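Local coordinates for protein probable benzoylformate decarboxylase (PDB 7ORX) that binds thiamine diphosphate and a sodium ion and belongs to the thiamine diphosphate-dependent enzyme family, assembling as four subunits, at residues P233-P238 with S264-G269; G289-G294 with R310-E315. All blocks are in the same frame, centred on the assembly; numbering follows the deposited sequence.

Contact 1. Residues P233-P238 with S264-G269; sequences PVWIAP and SKTLEG
Trp235 meets Thr266 and Leu267 through one face of its indole, and the contact is made of CH-pi interactions and apolar packing. The methyl CG2 of Thr266 lies over the six-membered ring, 3.6 Å from its centroid and 28° off the normal. It sits toward the rim, nearest Trp235 CH2. Over the same face, Leu267 CD2 stands 4.2 Å from the centroid of the five-membered ring of Trp235, 22° off the normal, and 4.0 Å from Trp235 CD1. The broad indole can thus take two methyls side by side, one from the last residue of helix 260-266 and one from the residue that follows it.

The torsion of Thr266 divides its two branches. CG2, anti to the backbone N, reaches the ring, while OG1, beside that N, is hydrogen-bonded to the carbonyl O of Asp262 one turn back in the helix. A beta-branched threonine therefore suits this helix end, offering a methyl to the aromatic ring and satisfying its hydroxyl locally. No hydrogen bond joins the two segments.

Within the sheet, the backbone of Trp235 is hydrogen-bonded to the backbone of Leu208 and Leu210 of the neighbouring strand 206-210. Such packing of a helix end on a strand side chain is that of an alpha/beta layered fold, here the Rossmann-like central domain with its parallel sheet.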
# COMPACT_ATOMS: atom_id res chain seq x y z
N PRO C 233 -3.53 8.69 -44.59
CA PRO C 233 -3.93 7.39 -44.11
C PRO C 233 -4.14 7.40 -42.59
O PRO C 233 -3.51 8.18 -41.91
CB PRO C 233 -2.76 6.47 -44.49
CG PRO C 233 -1.62 7.36 -44.78
CD PRO C 233 -2.21 8.67 -45.22
N VAL C 234 -5.07 6.56 -42.13
CA VAL C 234 -5.48 6.43 -40.72
C VAL C 234 -5.31 4.97 -40.30
O VAL C 234 -5.93 4.15 -40.91
CB VAL C 234 -6.92 6.89 -40.51
CG1 VAL C 234 -7.41 6.59 -39.10
CG2 VAL C 234 -7.06 8.38 -40.81
N TRP C 235 -4.50 4.71 -39.30
CA TRP C 235 -4.39 3.42 -38.61
C TRP C 235 -5.01 3.55 -37.23
O TRP C 235 -4.97 4.66 -36.66
CB TRP C 235 -2.93 3.04 -38.44
CG TRP C 235 -2.22 2.82 -39.72
CD1 TRP C 235 -1.68 3.74 -40.56
CD2 TRP C 235 -1.94 1.53 -40.28
NE1 TRP C 235 -1.09 3.10 -41.63
CE2 TRP C 235 -1.24 1.75 -41.47
CE3 TRP C 235 -2.26 0.22 -39.88
CZ2 TRP C 235 -0.84 0.70 -42.27
CZ3 TRP C 235 -1.89 -0.82 -40.69
CH2 TRP C 235 -1.20 -0.58 -41.87
N ILE C 236 -5.47 2.44 -36.70
CA ILE C 236 -5.90 2.39 -35.27
C ILE C 236 -4.69 1.98 -34.43
O ILE C 236 -3.99 1.03 -34.83
CB ILE C 236 -7.10 1.43 -35.15
CG1 ILE C 236 -8.31 2.01 -35.87
CG2 ILE C 236 -7.41 1.12 -33.69
CD1 ILE C 236 -9.50 1.06 -35.88
N ALA C 237 -4.45 2.61 -33.30
CA ALA C 237 -3.37 2.23 -32.39
C ALA C 237 -3.50 0.77 -31.99
O ALA C 237 -4.60 0.24 -31.81
CB ALA C 237 -3.43 3.08 -31.16
N PRO C 238 -2.38 0.11 -31.71
CA PRO C 238 -2.37 -1.30 -31.38
C PRO C 238 -3.15 -1.70 -30.14
O PRO C 238 -3.26 -0.94 -29.30
CB PRO C 238 -0.90 -1.64 -31.16
CG PRO C 238 -0.30 -0.31 -30.81
CD PRO C 238 -1.03 0.69 -31.67
N SER C 264 6.84 -0.09 -36.43
CA SER C 264 7.73 0.89 -37.10
C SER C 264 7.92 0.53 -38.58
O SER C 264 8.05 1.45 -39.40
CB SER C 264 9.03 1.06 -36.35
OG SER C 264 9.71 -0.17 -36.27
N LYS C 265 7.92 -0.76 -38.92
CA LYS C 265 8.07 -1.25 -40.32
C LYS C 265 6.81 -0.87 -41.11
O LYS C 265 6.94 -0.46 -42.27
CB LYS C 265 8.41 -2.75 -40.34
CG LYS C 265 8.56 -3.39 -41.73
CD LYS C 265 7.49 -4.49 -42.03
CE LYS C 265 6.81 -4.40 -43.39
NZ LYS C 265 7.76 -4.67 -44.51
N THR C 266 5.63 -0.98 -40.49
CA THR C 266 4.32 -0.64 -41.10
C THR C 266 4.26 0.85 -41.48
O THR C 266 3.75 1.13 -42.58
CB THR C 266 3.18 -0.99 -40.15
OG1 THR C 266 3.26 -2.38 -39.83
CG2 THR C 266 1.82 -0.67 -40.72
N LEU C 267 4.75 1.75 -40.60
CA LEU C 267 4.70 3.22 -40.80
C LEU C 267 5.95 3.74 -41.53
O LEU C 267 6.12 4.98 -41.62
CB LEU C 267 4.60 3.91 -39.44
CG LEU C 267 3.38 3.59 -38.59
CD1 LEU C 267 3.43 4.34 -37.29
CD2 LEU C 267 2.10 3.88 -39.34
N GLU C 268 6.82 2.84 -42.00
CA GLU C 268 8.01 3.20 -42.81
C GLU C 268 7.53 4.14 -43.93
O GLU C 268 6.47 3.86 -44.55
CB GLU C 268 8.67 1.90 -43.30
CG GLU C 268 10.04 2.04 -43.98
CD GLU C 268 10.33 1.04 -45.13
OE1 GLU C 268 9.63 -0.01 -45.22
OE2 GLU C 268 11.22 1.32 -45.97
N GLY C 269 8.24 5.25 -44.14
CA GLY C 269 7.93 6.22 -45.20
C GLY C 269 7.21 7.46 -44.68
O GLY C 269 7.12 8.44 -45.41

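Contact 2. Residues G289-G294 with R310-E315; sequences GNYLPG and RAPIGE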
# COMPACT_ATOMS: atom_id res chain seq x y z
N GLY C 289 13.33 -3.83 -31.52
CA GLY C 289 13.75 -3.00 -32.66
C GLY C 289 13.44 -1.54 -32.38
O GLY C 289 13.34 -1.16 -31.19
N ASN C 290 13.28 -0.74 -33.44
CA ASN C 290 13.14 0.75 -33.37
C ASN C 290 11.67 1.12 -33.12
O ASN C 290 10.81 0.59 -33.85
CB ASN C 290 13.62 1.44 -34.65
CG ASN C 290 15.03 1.08 -35.08
OD1 ASN C 290 15.91 0.93 -34.25
ND2 ASN C 290 15.25 0.96 -36.37
N TYR C 291 11.39 2.02 -32.16
CA TYR C 291 10.01 2.50 -31.83
C TYR C 291 9.41 3.20 -33.05
O TYR C 291 8.23 2.94 -33.39
CB TYR C 291 9.99 3.44 -30.62
CG TYR C 291 10.30 2.76 -29.31
CD1 TYR C 291 9.43 1.83 -28.77
CD2 TYR C 291 11.47 3.05 -28.62
CE1 TYR C 291 9.73 1.17 -27.59
CE2 TYR C 291 11.77 2.41 -27.43
CZ TYR C 291 10.90 1.46 -26.93
OH TYR C 291 11.15 0.80 -25.77
N LEU C 292 10.22 4.04 -33.69
CA LEU C 292 9.81 4.79 -34.89
C LEU C 292 10.63 4.35 -36.09
O LEU C 292 11.78 3.94 -35.95
CB LEU C 292 10.03 6.28 -34.66
CG LEU C 292 9.33 6.87 -33.44
CD1 LEU C 292 9.63 8.34 -33.34
CD2 LEU C 292 7.83 6.66 -33.52
N PRO C 293 10.06 4.49 -37.31
CA PRO C 293 10.84 4.41 -38.54
C PRO C 293 11.84 5.58 -38.64
O PRO C 293 11.60 6.62 -38.04
CB PRO C 293 9.80 4.42 -39.68
CG PRO C 293 8.50 4.86 -39.07
CD PRO C 293 8.66 4.83 -37.56
N GLY C 294 12.94 5.38 -39.38
CA GLY C 294 13.89 6.44 -39.78
C GLY C 294 13.18 7.68 -40.29
O GLY C 294 12.17 7.55 -40.99
N ARG C 310 4.82 8.34 -19.54
CA ARG C 310 5.48 7.00 -19.56
C ARG C 310 5.91 6.60 -20.98
O ARG C 310 6.76 5.70 -21.06
CB ARG C 310 4.59 5.93 -18.93
CG ARG C 310 3.52 5.39 -19.85
CD ARG C 310 2.70 4.42 -19.06
NE ARG C 310 1.62 3.88 -19.87
CZ ARG C 310 0.32 4.18 -19.71
NH1 ARG C 310 -0.10 5.04 -18.80
NH2 ARG C 310 -0.58 3.64 -20.51
N ALA C 311 5.40 7.25 -22.03
CA ALA C 311 5.81 6.97 -23.42
C ALA C 311 7.32 7.02 -23.51
O ALA C 311 7.96 7.90 -22.91
CB ALA C 311 5.24 7.94 -24.42
N PRO C 312 7.95 6.06 -24.23
CA PRO C 312 9.39 6.05 -24.44
C PRO C 312 9.87 6.92 -25.60
O PRO C 312 11.07 7.11 -25.68
CB PRO C 312 9.64 4.56 -24.73
CG PRO C 312 8.41 4.12 -25.49
CD PRO C 312 7.30 4.86 -24.79
N ILE C 313 9.00 7.39 -26.48
CA ILE C 313 9.39 8.46 -27.46
C ILE C 313 8.22 9.42 -27.63
O ILE C 313 7.10 9.09 -27.16
CB ILE C 313 9.83 7.90 -28.84
CG1 ILE C 313 8.97 6.73 -29.26
CG2 ILE C 313 11.29 7.48 -28.87
CD1 ILE C 313 7.54 7.10 -29.45
N GLY C 314 8.50 10.55 -28.28
CA GLY C 314 7.49 11.47 -28.85
C GLY C 314 7.40 12.80 -28.13
O GLY C 314 7.82 12.89 -26.96
N GLU C 315 6.85 13.80 -28.82
CA GLU C 315 6.43 15.12 -28.28
C GLU C 315 4.93 15.03 -27.92
O GLU C 315 4.12 15.06 -28.85
CB GLU C 315 6.73 16.19 -29.33
CG GLU C 315 6.06 17.54 -29.06
CD GLU C 315 6.61 18.73 -29.82
OE1 GLU C 315 6.51 18.75 -31.07
OE2 GLU C 315 7.12 19.64 -29.15
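Tyr291 and Leu292 pack against Pro312 and Ile313 through apolar contacts, with no hydrogen bond between the two segments. Pro312 CG sits over one face of the phenol ring of Tyr291, 4.0 Å from its centroid and 16° off the normal, a CH-pi contact in which the two side chains cross at about a right angle. The compact, rigid pyrrolidine suits this place because it offers CH groups to the ring from a fixed position. Next along, Ile313 CG1 approaches Tyr291 CB at 3.7 Å, and CD1 of Ile313 meets Leu292 CD2 at 4.1 Å. Ile313 holds CG1 between its backbone N and carbonyl carbon (chi1 40°), which directs that branch at both residues of the facing loop.

Farther out, Leu292 and Ile313 both rest on Leu298 of strand 297-302, and Tyr291 packs on Val260 of helix 260-266. Tyr291 OH is hydrogen-bonded to Gln109 of the third subunit, while Gly314 O accepts a hydrogen bond from Arg180 of the second subunit. The chemistry implies a division of labour: apolar contacts join the two loops within the chain, and some of the polar groups at their margins, such as Tyr291 OH and Gly314 O, reach other subunits.

How the contacts relate
Both contacts belong to the central domain and are partly buried, neither fully core nor surface, yet they occupy different parts of its alpha/beta architecture. Contact 1 ties a helix end to a strand inside the parallel sheet and is touched by no other chain; contact 2 joins two loops near strand 315-318, the last of the sheet within this chain, which continues into the second subunit, and borders two other subunits. Each sets aliphatic groups over an aromatic face, but the indole serves two residues, whereas in contact 2 aliphatic pairs extend the packing beyond the ring. Their centres are about 13 Å apart, and they meet directly: Ser264 OG is hydrogen-bonded to Asn290 O, and Pro293 packs on Ser264 and Leu267.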